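Local coordinates for fibronectin type III domain-containing protein (Simiduia agarivorans, PDB 6P2K) that probably hydrolyses the glucan backbone of xyloglucan or a related polysaccharide, as expected of a family 74 glycoside hydrolase built from seven-bladed beta-propellers, at residues A450-D455 with V514-A519; P521-M526 with M535-G540; A570-P575 with E619-A624. All blocks are in the same frame, centred on the assembly; numbering follows the deposited sequence.

Interaction 1. Residues A450-D455 with V514-A519; sequences AVDIAD and VAVSPA. With PE3 (3,6,9,12,15,18,21,24,27,30,33,36,39-tridecaoxahentetracontane-1,41-diol), chain V.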
ATOM      1  N   ALA B 450     -34.074   2.968  -7.197  1.00 14.97           N
ATOM      2  CA  ALA B 450     -33.543   3.842  -8.234  1.00 16.92           C
ATOM      3  C   ALA B 450     -32.033   3.674  -8.327  1.00 17.15           C
ATOM      4  O   ALA B 450     -31.348   3.593  -7.305  1.00 18.58           O
ATOM      5  CB  ALA B 450     -33.894   5.311  -7.956  1.00 13.61           C
ATOM      6  N   VAL B 451     -31.524   3.622  -9.562  1.00 12.63           N
ATOM      7  CA  VAL B 451     -30.093   3.577  -9.840  1.00 14.33           C
ATOM      8  C   VAL B 451     -29.796   4.492 -11.022  1.00 17.61           C
ATOM      9  O   VAL B 451     -30.667   4.767 -11.852  1.00 15.23           O
ATOM     10  CB  VAL B 451     -29.592   2.142 -10.137  1.00 14.82           C
ATOM     11  CG1 VAL B 451     -29.641   1.280  -8.881  1.00 15.67           C
ATOM     12  CG2 VAL B 451     -30.409   1.504 -11.256  1.00 13.70           C
ATOM     13  N   ASP B 452     -28.548   4.960 -11.094  1.00 20.37           N
ATOM     14  CA  ASP B 452     -28.074   5.782 -12.204  1.00 20.51           C
ATOM     15  C   ASP B 452     -26.551   5.794 -12.171  1.00 19.10           C
ATOM     16  O   ASP B 452     -25.928   5.274 -11.242  1.00 19.57           O
ATOM     17  CB  ASP B 452     -28.645   7.207 -12.136  1.00 22.08           C
ATOM     18  CG  ASP B 452     -28.849   7.826 -13.514  1.00 25.08           C
ATOM     19  OD1 ASP B 452     -28.236   7.336 -14.491  1.00 23.95           O
ATOM     20  OD2 ASP B 452     -29.622   8.806 -13.622  1.00 22.03           O
ATOM     21  N   ILE B 453     -25.952   6.386 -13.204  1.00 20.33           N
ATOM     22  CA  ILE B 453     -24.499   6.499 -13.320  1.00 22.81           C
ATOM     23  C   ILE B 453     -24.129   7.975 -13.307  1.00 20.78           C
ATOM     24  O   ILE B 453     -24.591   8.743 -14.159  1.00 22.11           O
ATOM     25  CB  ILE B 453     -23.962   5.823 -14.593  1.00 21.80           C
ATOM     26  CG1 ILE B 453     -24.521   4.405 -14.739  1.00 18.69           C
ATOM     27  CG2 ILE B 453     -22.435   5.807 -14.581  1.00 16.31           C
ATOM     28  CD1 ILE B 453     -24.034   3.431 -13.681  1.00 16.13           C
ATOM     29  N   ALA B 454     -23.283   8.367 -12.353  1.00 19.47           N
ATOM     30  CA  ALA B 454     -22.809   9.735 -12.207  1.00 18.95           C
ATOM     31  C   ALA B 454     -21.328   9.820 -12.584  1.00 24.34           C
ATOM     32  O   ALA B 454     -20.746   8.876 -13.131  1.00 21.92           O
ATOM     33  CB  ALA B 454     -23.054  10.228 -10.779  1.00 16.59           C
ATOM     34  N   ASP B 455     -20.709  10.958 -12.268  1.00 25.04           N
ATOM     35  CA  ASP B 455     -19.329  11.237 -12.662  1.00 27.25           C
ATOM     36  C   ASP B 455     -18.608  11.909 -11.499  1.00 27.68           C
ATOM     37  O   ASP B 455     -18.923  13.050 -11.148  1.00 27.34           O
ATOM     38  CB  ASP B 455     -19.292  12.124 -13.905  1.00 34.91           C
ATOM     39  CG  ASP B 455     -17.940  12.757 -14.126  1.00 44.03           C
ATOM     40  OD1 ASP B 455     -16.948  12.007 -14.185  1.00 44.02           O
ATOM     41  OD2 ASP B 455     -17.867  13.999 -14.236  1.00 48.98           O
ATOM     42  N   VAL B 514     -33.807   8.829  -8.151  1.00 22.92           N
ATOM     43  CA  VAL B 514     -32.512   9.491  -8.121  1.00 20.66           C
ATOM     44  C   VAL B 514     -32.068   9.595  -9.569  1.00 23.26           C
ATOM     45  O   VAL B 514     -32.105   8.599 -10.298  1.00 23.40           O
ATOM     46  CB  VAL B 514     -31.486   8.691  -7.293  1.00 18.13           C
ATOM     47  CG1 VAL B 514     -30.093   9.271  -7.451  1.00 15.25           C
ATOM     48  CG2 VAL B 514     -31.902   8.619  -5.829  1.00 12.59           C
ATOM     49  N   ALA B 515     -31.679  10.792 -10.003  1.00 23.20           N
ATOM     50  CA  ALA B 515     -31.355  10.983 -11.409  1.00 19.67           C
ATOM     51  C   ALA B 515     -30.176  11.927 -11.569  1.00 22.22           C
ATOM     52  O   ALA B 515     -30.057  12.924 -10.849  1.00 24.38           O
ATOM     53  CB  ALA B 515     -32.566  11.513 -12.190  1.00 18.95           C
ATOM     54  N   VAL B 516     -29.317  11.607 -12.535  1.00 20.22           N
ATOM     55  CA  VAL B 516     -28.106  12.365 -12.827  1.00 17.41           C
ATOM     56  C   VAL B 516     -28.390  13.327 -13.974  1.00 21.09           C
ATOM     57  O   VAL B 516     -29.070  12.973 -14.949  1.00 23.65           O
ATOM     58  CB  VAL B 516     -26.951  11.406 -13.172  1.00 18.81           C
ATOM     59  CG1 VAL B 516     -25.704  12.169 -13.531  1.00 20.71           C
ATOM     60  CG2 VAL B 516     -26.686  10.459 -12.007  1.00 17.44           C
ATOM     61  N   SER B 517     -27.885  14.547 -13.857  1.00 18.64           N
ATOM     62  CA  SER B 517     -28.051  15.530 -14.925  1.00 20.27           C
ATOM     63  C   SER B 517     -27.206  15.149 -16.131  1.00 20.24           C
ATOM     64  O   SER B 517     -25.982  15.023 -15.997  1.00 20.51           O
ATOM     65  CB  SER B 517     -27.652  16.919 -14.434  1.00 24.17           C
ATOM     66  OG  SER B 517     -27.285  17.759 -15.520  1.00 21.99           O
ATOM     67  N   PRO B 518     -27.796  14.963 -17.316  1.00 24.71           N
ATOM     68  CA  PRO B 518     -26.967  14.691 -18.500  1.00 26.24           C
ATOM     69  C   PRO B 518     -26.068  15.855 -18.871  1.00 27.87           C
ATOM     70  O   PRO B 518     -24.994  15.634 -19.442  1.00 27.96           O
ATOM     71  CB  PRO B 518     -27.999  14.400 -19.598  1.00 28.27           C
ATOM     72  CG  PRO B 518     -29.249  14.017 -18.867  1.00 27.97           C
ATOM     73  CD  PRO B 518     -29.236  14.840 -17.607  1.00 24.77           C
ATOM     74  N   ALA B 519     -26.473  17.090 -18.562  1.00 29.37           N
ATOM     75  CA  ALA B 519     -25.641  18.245 -18.881  1.00 28.40           C
ATOM     76  C   ALA B 519     -24.428  18.330 -17.966  1.00 28.31           C
ATOM     77  O   ALA B 519     -23.392  18.875 -18.363  1.00 31.05           O
ATOM     78  CB  ALA B 519     -26.464  19.528 -18.787  1.00 28.83           C
TER
HETATM   79  O43 PE3 V 807     -16.502   9.096 -16.845  1.00 71.35           O
HETATM   80  C42 PE3 V 807     -17.736   9.714 -17.219  1.00 69.00           C
HETATM   81  C41 PE3 V 807     -18.912   8.878 -16.708  1.00 67.70           C
HETATM   82  O40 PE3 V 807     -20.116   9.538 -17.118  1.00 68.96           O
HETATM   83  C39 PE3 V 807     -21.274   8.807 -16.695  1.00 68.17           C
HETATM   84  C38 PE3 V 807     -22.516   9.558 -17.156  1.00 68.47           C
HETATM   85  O37 PE3 V 807     -22.512   9.678 -18.591  1.00 69.22           O
HETATM   86  O   HOH W   1     -33.036   6.345 -11.590  1.00 17.08           O

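Interaction 2. Residues P521-M526 with M535-G540; sequences PAKVFM and MVEDIG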
ATOM      1  N   PRO B 521     -22.915  15.473 -15.424  1.00 24.36           N
ATOM      2  CA  PRO B 521     -23.067  14.180 -14.741  1.00 24.31           C
ATOM      3  C   PRO B 521     -22.442  14.119 -13.356  1.00 23.48           C
ATOM      4  O   PRO B 521     -22.505  13.062 -12.718  1.00 22.79           O
ATOM      5  CB  PRO B 521     -22.385  13.194 -15.701  1.00 23.65           C
ATOM      6  CG  PRO B 521     -21.426  14.032 -16.485  1.00 26.39           C
ATOM      7  CD  PRO B 521     -22.077  15.377 -16.631  1.00 26.19           C
ATOM      8  N   ALA B 522     -21.841  15.202 -12.865  1.00 20.06           N
ATOM      9  CA  ALA B 522     -21.435  15.254 -11.468  1.00 17.95           C
ATOM     10  C   ALA B 522     -22.581  15.660 -10.552  1.00 17.11           C
ATOM     11  O   ALA B 522     -22.489  15.461  -9.335  1.00 19.74           O
ATOM     12  CB  ALA B 522     -20.262  16.223 -11.294  1.00 19.04           C
ATOM     13  N   LYS B 523     -23.655  16.211 -11.110  1.00 17.73           N
ATOM     14  CA  LYS B 523     -24.785  16.722 -10.344  1.00 20.86           C
ATOM     15  C   LYS B 523     -25.889  15.674 -10.295  1.00 21.21           C
ATOM     16  O   LYS B 523     -26.277  15.130 -11.335  1.00 19.29           O
ATOM     17  CB  LYS B 523     -25.304  18.019 -10.970  1.00 21.82           C
ATOM     18  CG  LYS B 523     -26.585  18.563 -10.360  1.00 20.01           C
ATOM     19  CD  LYS B 523     -26.841  19.996 -10.826  1.00 21.80           C
ATOM     20  CE  LYS B 523     -25.743  20.935 -10.342  1.00 21.80           C
ATOM     21  NZ  LYS B 523     -25.924  22.332 -10.843  1.00 20.18           N
ATOM     22  N   VAL B 524     -26.391  15.392  -9.092  1.00 20.67           N
ATOM     23  CA  VAL B 524     -27.370  14.330  -8.872  1.00 19.26           C
ATOM     24  C   VAL B 524     -28.576  14.905  -8.142  1.00 20.54           C
ATOM     25  O   VAL B 524     -28.420  15.605  -7.136  1.00 21.35           O
ATOM     26  CB  VAL B 524     -26.770  13.155  -8.070  1.00 15.86           C
ATOM     27  CG1 VAL B 524     -27.760  11.998  -8.007  1.00 16.80           C
ATOM     28  CG2 VAL B 524     -25.444  12.699  -8.680  1.00 15.51           C
ATOM     29  N   PHE B 525     -29.776  14.598  -8.641  1.00 18.90           N
ATOM     30  CA  PHE B 525     -31.033  15.000  -8.024  1.00 18.80           C
ATOM     31  C   PHE B 525     -31.694  13.802  -7.350  1.00 22.43           C
ATOM     32  O   PHE B 525     -31.534  12.659  -7.788  1.00 22.00           O
ATOM     33  CB  PHE B 525     -32.010  15.582  -9.052  1.00 18.92           C
ATOM     34  CG  PHE B 525     -31.537  16.847  -9.706  1.00 21.25           C
ATOM     35  CD1 PHE B 525     -31.799  18.080  -9.131  1.00 18.23           C
ATOM     36  CD2 PHE B 525     -30.854  16.805 -10.913  1.00 21.35           C
ATOM     37  CE1 PHE B 525     -31.371  19.249  -9.738  1.00 22.55           C
ATOM     38  CE2 PHE B 525     -30.427  17.971 -11.527  1.00 18.97           C
ATOM     39  CZ  PHE B 525     -30.683  19.193 -10.939  1.00 19.67           C
ATOM     40  N   MET B 526     -32.457  14.077  -6.291  1.00 19.96           N
ATOM     41  CA  MET B 526     -33.209  13.042  -5.594  1.00 20.00           C
ATOM     42  C   MET B 526     -34.397  13.685  -4.886  1.00 19.28           C
ATOM     43  O   MET B 526     -34.309  14.820  -4.412  1.00 20.61           O
ATOM     44  CB  MET B 526     -32.329  12.289  -4.590  1.00 17.58           C
ATOM     45  CG  MET B 526     -31.758  13.168  -3.480  1.00 18.83           C
ATOM     46  SD  MET B 526     -30.021  12.820  -3.114  1.00 26.02           S
ATOM     47  CE  MET B 526     -29.226  13.424  -4.607  1.00 22.68           C
ATOM     48  N   MET B 535     -30.300  17.981  -3.864  1.00 24.85           N
ATOM     49  CA  MET B 535     -29.312  17.995  -4.931  1.00 24.58           C
ATOM     50  C   MET B 535     -27.929  17.764  -4.345  1.00 20.51           C
ATOM     51  O   MET B 535     -27.577  18.359  -3.325  1.00 18.83           O
ATOM     52  CB  MET B 535     -29.356  19.332  -5.683  1.00 26.28           C
ATOM     53  CG  MET B 535     -28.326  19.482  -6.783  1.00 28.71           C
ATOM     54  SD  MET B 535     -28.645  20.944  -7.792  1.00 31.04           S
ATOM     55  CE  MET B 535     -28.153  22.252  -6.671  1.00 28.09           C
ATOM     56  N   VAL B 536     -27.163  16.886  -4.979  1.00 23.04           N
ATOM     57  CA  VAL B 536     -25.724  16.800  -4.768  1.00 22.70           C
ATOM     58  C   VAL B 536     -25.080  17.591  -5.898  1.00 23.32           C
ATOM     59  O   VAL B 536     -25.094  17.161  -7.057  1.00 24.44           O
ATOM     60  CB  VAL B 536     -25.234  15.347  -4.737  1.00 22.71           C
ATOM     61  CG1 VAL B 536     -23.713  15.307  -4.696  1.00 24.10           C
ATOM     62  CG2 VAL B 536     -25.823  14.620  -3.531  1.00 22.71           C
ATOM     63  N   GLU B 537     -24.541  18.765  -5.566  1.00 23.93           N
ATOM     64  CA  GLU B 537     -24.027  19.661  -6.597  1.00 27.69           C
ATOM     65  C   GLU B 537     -22.875  19.022  -7.366  1.00 25.36           C
ATOM     66  O   GLU B 537     -22.806  19.125  -8.597  1.00 23.19           O
ATOM     67  CB  GLU B 537     -23.587  20.980  -5.962  1.00 35.25           C
ATOM     68  CG  GLU B 537     -22.873  21.924  -6.913  1.00 46.17           C
ATOM     69  CD  GLU B 537     -23.841  22.758  -7.728  1.00 54.59           C
ATOM     70  OE1 GLU B 537     -23.500  23.123  -8.877  1.00 56.81           O
ATOM     71  OE2 GLU B 537     -24.944  23.050  -7.217  1.00 58.50           O
ATOM     72  N   ASP B 538     -21.967  18.354  -6.657  1.00 22.89           N
ATOM     73  CA  ASP B 538     -20.828  17.688  -7.284  1.00 22.70           C
ATOM     74  C   ASP B 538     -20.530  16.442  -6.465  1.00 20.32           C
ATOM     75  O   ASP B 538     -20.086  16.549  -5.318  1.00 18.07           O
ATOM     76  CB  ASP B 538     -19.614  18.613  -7.348  1.00 26.39           C
ATOM     77  CG  ASP B 538     -18.471  18.028  -8.161  1.00 31.82           C
ATOM     78  OD1 ASP B 538     -18.041  16.890  -7.873  1.00 34.19           O
ATOM     79  OD2 ASP B 538     -17.997  18.710  -9.093  1.00 38.21           O
ATOM     80  N   ILE B 539     -20.773  15.265  -7.048  1.00 18.07           N
ATOM     81  CA  ILE B 539     -20.613  14.035  -6.285  1.00 19.27           C
ATOM     82  C   ILE B 539     -19.144  13.725  -6.014  1.00 23.42           C
ATOM     83  O   ILE B 539     -18.830  13.046  -5.030  1.00 22.69           O
ATOM     84  CB  ILE B 539     -21.309  12.866  -7.005  1.00 21.80           C
ATOM     85  CG1 ILE B 539     -21.308  11.624  -6.111  1.00 22.33           C
ATOM     86  CG2 ILE B 539     -20.643  12.586  -8.349  1.00 19.62           C
ATOM     87  CD1 ILE B 539     -22.087  10.475  -6.668  1.00 24.07           C
ATOM     88  N   GLY B 540     -18.229  14.221  -6.849  1.00 24.91           N
ATOM     89  CA  GLY B 540     -16.816  14.077  -6.534  1.00 24.87           C
ATOM     90  C   GLY B 540     -16.439  14.795  -5.251  1.00 23.42           C
ATOM     91  O   GLY B 540     -15.709  14.256  -4.416  1.00 22.92           O
TER

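Interaction 3. Residues A570-P575 with E619-A624; sequences ARKIAP and EVEAWA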
ATOM      1  N   ALA B 570     -42.023  11.851  -5.874  1.00 20.84           N
ATOM      2  CA  ALA B 570     -41.633  11.799  -7.277  1.00 21.82           C
ATOM      3  C   ALA B 570     -41.463  10.352  -7.711  1.00 24.38           C
ATOM      4  O   ALA B 570     -40.828   9.559  -7.010  1.00 28.09           O
ATOM      5  CB  ALA B 570     -40.338  12.574  -7.524  1.00 20.60           C
ATOM      6  N   ARG B 571     -42.029  10.011  -8.867  1.00 20.44           N
ATOM      7  CA  ARG B 571     -41.824   8.691  -9.448  1.00 17.75           C
ATOM      8  C   ARG B 571     -40.641   8.661 -10.406  1.00 21.39           C
ATOM      9  O   ARG B 571     -39.935   7.650 -10.478  1.00 23.01           O
ATOM     10  CB  ARG B 571     -43.097   8.231 -10.165  1.00 16.83           C
ATOM     11  CG  ARG B 571     -42.946   6.946 -10.978  1.00 18.07           C
ATOM     12  CD  ARG B 571     -42.695   5.737 -10.093  1.00 20.26           C
ATOM     13  NE  ARG B 571     -42.750   4.491 -10.856  1.00 24.88           N
ATOM     14  CZ  ARG B 571     -41.738   4.008 -11.571  1.00 26.33           C
ATOM     15  NH1 ARG B 571     -40.583   4.665 -11.618  1.00 25.32           N
ATOM     16  NH2 ARG B 571     -41.881   2.869 -12.237  1.00 21.79           N
ATOM     17  N   LYS B 572     -40.401   9.749 -11.132  1.00 19.60           N
ATOM     18  CA  LYS B 572     -39.255   9.844 -12.020  1.00 18.93           C
ATOM     19  C   LYS B 572     -38.805  11.294 -12.093  1.00 18.82           C
ATOM     20  O   LYS B 572     -39.632  12.203 -12.192  1.00 18.08           O
ATOM     21  CB  LYS B 572     -39.581   9.323 -13.426  1.00 22.36           C
ATOM     22  CG  LYS B 572     -38.490   9.609 -14.443  1.00 24.82           C
ATOM     23  CD  LYS B 572     -38.356   8.504 -15.472  1.00 28.22           C
ATOM     24  CE  LYS B 572     -37.105   8.707 -16.316  1.00 32.85           C
ATOM     25  NZ  LYS B 572     -37.163   7.927 -17.582  1.00 41.14           N
ATOM     26  N   ILE B 573     -37.493  11.501 -12.034  1.00 17.19           N
ATOM     27  CA  ILE B 573     -36.883  12.813 -12.201  1.00 17.37           C
ATOM     28  C   ILE B 573     -36.220  12.849 -13.568  1.00 21.26           C
ATOM     29  O   ILE B 573     -35.458  11.939 -13.918  1.00 17.70           O
ATOM     30  CB  ILE B 573     -35.865  13.115 -11.090  1.00 18.89           C
ATOM     31  CG1 ILE B 573     -36.546  13.100  -9.720  1.00 21.10           C
ATOM     32  CG2 ILE B 573     -35.192  14.452 -11.337  1.00 17.65           C
ATOM     33  CD1 ILE B 573     -35.572  13.234  -8.560  1.00 25.60           C
ATOM     34  N   ALA B 574     -36.515  13.893 -14.344  1.00 21.76           N
ATOM     35  CA  ALA B 574     -36.000  14.053 -15.702  1.00 20.29           C
ATOM     36  C   ALA B 574     -35.248  15.374 -15.789  1.00 21.08           C
ATOM     37  O   ALA B 574     -35.842  16.416 -16.111  1.00 20.24           O
ATOM     38  CB  ALA B 574     -37.129  13.993 -16.730  1.00 18.64           C
ATOM     39  N   PRO B 575     -33.948  15.382 -15.504  1.00 23.03           N
ATOM     40  CA  PRO B 575     -33.171  16.614 -15.663  1.00 21.75           C
ATOM     41  C   PRO B 575     -33.075  17.012 -17.125  1.00 21.76           C
ATOM     42  O   PRO B 575     -33.060  16.169 -18.025  1.00 25.23           O
ATOM     43  CB  PRO B 575     -31.793  16.249 -15.093  1.00 21.73           C
ATOM     44  CG  PRO B 575     -32.021  15.001 -14.280  1.00 24.56           C
ATOM     45  CD  PRO B 575     -33.123  14.276 -14.994  1.00 22.80           C
ATOM     46  N   GLU B 619     -44.704   8.732 -15.279  1.00 25.05           N
ATOM     47  CA  GLU B 619     -43.323   9.037 -15.618  1.00 26.14           C
ATOM     48  C   GLU B 619     -43.242  10.271 -16.505  1.00 26.87           C
ATOM     49  O   GLU B 619     -44.195  10.630 -17.203  1.00 26.59           O
ATOM     50  CB  GLU B 619     -42.655   7.865 -16.344  1.00 22.95           C
ATOM     51  CG  GLU B 619     -42.342   6.668 -15.472  1.00 26.12           C
ATOM     52  CD  GLU B 619     -41.938   5.469 -16.298  1.00 30.08           C
ATOM     53  OE1 GLU B 619     -42.512   5.298 -17.396  1.00 31.39           O
ATOM     54  OE2 GLU B 619     -41.050   4.704 -15.860  1.00 28.31           O
ATOM     55  N   VAL B 620     -42.073  10.904 -16.481  1.00 25.18           N
ATOM     56  CA  VAL B 620     -41.735  11.980 -17.404  1.00 22.10           C
ATOM     57  C   VAL B 620     -40.314  11.744 -17.901  1.00 25.00           C
ATOM     58  O   VAL B 620     -39.461  11.244 -17.159  1.00 22.05           O
ATOM     59  CB  VAL B 620     -41.879  13.370 -16.749  1.00 23.72           C
ATOM     60  CG1 VAL B 620     -40.887  13.540 -15.598  1.00 19.67           C
ATOM     61  CG2 VAL B 620     -41.714  14.474 -17.789  1.00 24.95           C
ATOM     62  N   GLU B 621     -40.072  12.068 -19.169  1.00 23.55           N
ATOM     63  CA  GLU B 621     -38.751  11.960 -19.772  1.00 23.69           C
ATOM     64  C   GLU B 621     -38.465  13.214 -20.580  1.00 23.55           C
ATOM     65  O   GLU B 621     -39.339  13.711 -21.296  1.00 25.98           O
ATOM     66  CB  GLU B 621     -38.642  10.729 -20.684  1.00 26.17           C
ATOM     67  CG  GLU B 621     -37.241  10.471 -21.241  1.00 30.12           C
ATOM     68  CD  GLU B 621     -36.466   9.430 -20.455  1.00 33.87           C
ATOM     69  OE1 GLU B 621     -36.439   8.260 -20.901  1.00 32.08           O
ATOM     70  OE2 GLU B 621     -35.883   9.779 -19.403  1.00 34.48           O
ATOM     71  N   ALA B 622     -37.238  13.716 -20.469  1.00 23.59           N
ATOM     72  CA  ALA B 622     -36.790  14.878 -21.224  1.00 26.70           C
ATOM     73  C   ALA B 622     -35.513  14.518 -21.965  1.00 25.77           C
ATOM     74  O   ALA B 622     -34.581  13.970 -21.367  1.00 22.59           O
ATOM     75  CB  ALA B 622     -36.555  16.082 -20.304  1.00 24.62           C
ATOM     76  N   TRP B 623     -35.470  14.820 -23.259  1.00 24.35           N
ATOM     77  CA  TRP B 623     -34.301  14.504 -24.069  1.00 22.93           C
ATOM     78  C   TRP B 623     -34.272  15.429 -25.277  1.00 25.85           C
ATOM     79  O   TRP B 623     -35.252  16.112 -25.586  1.00 26.02           O
ATOM     80  CB  TRP B 623     -34.297  13.028 -24.485  1.00 21.24           C
ATOM     81  CG  TRP B 623     -35.212  12.689 -25.624  1.00 23.27           C
ATOM     82  CD1 TRP B 623     -34.867  12.562 -26.936  1.00 26.00           C
ATOM     83  CD2 TRP B 623     -36.617  12.413 -25.549  1.00 23.91           C
ATOM     84  NE1 TRP B 623     -35.969  12.229 -27.686  1.00 28.65           N
ATOM     85  CE2 TRP B 623     -37.057  12.131 -26.859  1.00 25.93           C
ATOM     86  CE3 TRP B 623     -37.548  12.379 -24.503  1.00 24.07           C
ATOM     87  CZ2 TRP B 623     -38.387  11.821 -27.153  1.00 23.62           C
ATOM     88  CZ3 TRP B 623     -38.868  12.073 -24.796  1.00 23.14           C
ATOM     89  CH2 TRP B 623     -39.275  11.799 -26.112  1.00 23.42           C
ATOM     90  N   ALA B 624     -33.125  15.445 -25.954  1.00 24.35           N
ATOM     91  CA  ALA B 624     -32.885  16.315 -27.096  1.00 26.49           C
ATOM     92  C   ALA B 624     -32.589  15.482 -28.334  1.00 29.01           C
ATOM     93  O   ALA B 624     -31.904  14.456 -28.256  1.00 31.54           O
ATOM     94  CB  ALA B 624     -31.717  17.272 -26.828  1.00 23.97           C
TER
HETATM   95  O   HOH W   2     -38.820   4.645 -14.251  1.00 24.28           O
HETATM   96  O   HOH W   3     -32.959  13.601 -18.340  1.00 30.74           O

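Interaction 1. Residues A450-D455 with V514-A519
The carboxylate of Asp-452 bridges two strands that share no direct backbone hydrogen bond. Its OD2 accepts the amide N of Val-516 at 3.0 Å, and the donor comes from above the carboxylate plane. OD1 turns back to its own strand and takes the amide N of Ile-453 at 2.8 Å, on the anti side. The first torsion (-148°), well off the staggered value, sets the carboxylate between the strands, and the second (-19°) turns one oxygen to each.

Beside this bridge a water makes a second link, donating to Val-451 O at 2.9 Å and to Val-514 O at 2.8 Å. The apolar half of the contact is carried by Val-516: its CG2 branch slants across the aspartate side chain, packs on Ala-454 CB at 3.8 Å and lies 3.5 Å from Ile-453 O. At the other end Ala-450 CB sits 3.5 Å from Val-514 N. Val-463 of the next strand touches Asp-452, Ala-454 and Val-514.

The strands run nearly parallel, 16° apart, each the first of a four-stranded antiparallel sheet, as the innermost strands of neighbouring propeller blades do. A zinc ion lies about 4 Å from the side chain of Ala-450, held by Asp-405 and Asp-513, which places the Ala-450 end beside a metal site. A polyethylene glycol fragment rests against the backbone carbonyls of Ile-453 and Ala-454.

Two blades are therefore joined here by a side chain and a water where a continuous sheet would use paired peptides. The amide of Val-516 is satisfied by a carboxylate oxygen, the carbonyls of Val-451 and Val-514 share one water, and the two amide donors together fix the rotation of the Asp-452 head group.

Interaction 2. Residues P521-M526 with M535-G540
Lys-523 NZ is gripped by two carboxylates: it makes a salt bridge to Glu-537 OE1 at 3.2 Å, weak as a hydrogen bond, and a second salt bridge to Glu-580, outside the hairpin. The lysine chain is bent at its third torsion (-64°), and Glu-537 bends at its second (84°), which brings the two ends together at the open end of the hairpin.

Beneath them the backbones pair antiparallel. Val-524 and Val-536 form a hydrogen-bonded pair, Val-536 N to Val-524 O at 2.8 Å and Val-524 N to Val-536 O at 3.0 Å. Phe-525 and Met-535 follow as a non-hydrogen-bonded pair, their side chains lying alongside each other. Met-535 SD makes a Met-aromatic contact with Phe-525, meeting the ring obliquely with CE1 as its nearest atom at 3.8 Å, while the aliphatic lysine chain crosses the same sulfur, CD at 3.7 Å. On the face of the valines, Met-526 CE reaches Val-536 CG2 at 3.8 Å.

Past the strand, Ile-539 N donates to Ala-522 O at 2.9 Å, tying the first turn of helix 539-547 to the loop before the hairpin. Asp-538 is the N-cap of that helix; its OD1 accepts Arg-541 N and, weakly, Gly-540 N. Helix start and blade hairpin are thus held by main-chain bonds, and the charge of the Lys-523 amine is probably balanced by the two carboxylates.

Interaction 3. Residues A570-P575 with E619-A624
Strands 572-575 and 619-624 run nearly parallel, 17° apart, with axes 6.1 Å from each other at closest approach. Lys-572 stands opposite Glu-619 and Ala-574 opposite Glu-621; no backbone hydrogen bond joins them. Lys-572 reaches over the neighbouring strand: its CG passes 3.3 Å from Val-620 O, and NZ ends in a salt bridge to Glu-621 OE2 at 2.9 Å, arriving from above the carboxylate plane, 57° out of it. CG stands anti to the backbone N (chi1 171°), and a bend at the second torsion sends the chain obliquely across to that acid, whose other oxygen accepts Gly-698 N.

Each strand is the first of its own antiparallel sheet, so this is a seam between adjacent blades of the beta-propeller. Ala-574 CB is wedged between Val-620 CG1 at 4.0 Å and Ala-622 CB at 4.2 Å.

At the corner before the strand, Arg-571 and Glu-619 lie side by side without a direct bond. A water accepts from Arg-571 NH1 at 3.2 Å and lies 2.8 Å from Glu-619 OE2. The arginine is held elsewhere by Asp-617 and by the carbonyls of Lys-693 and Thr-744, and the glutamate by the amides of Gly-695 and Ser-696.

From the N terminus, strand 447-456 opens interaction 1, which closes a 58-residue excursion through the rest of its sheet when the chain reaches strand 511-516. Interaction 2 follows at once as a local hairpin, strand 524-528 with 532-536, and leads into helix 539-547. It lies in the same sheet as 514-516, joined to it by backbone bonds such as Ala-515 O to Phe-525 N. Interaction 3 then closes 43 residues between 570-575 and 619-624. The three run in series, neither nested nor crossed. Ile-573 and Pro-575 pack against Ala-515 and Phe-525, so four successive sheets are tied in a row.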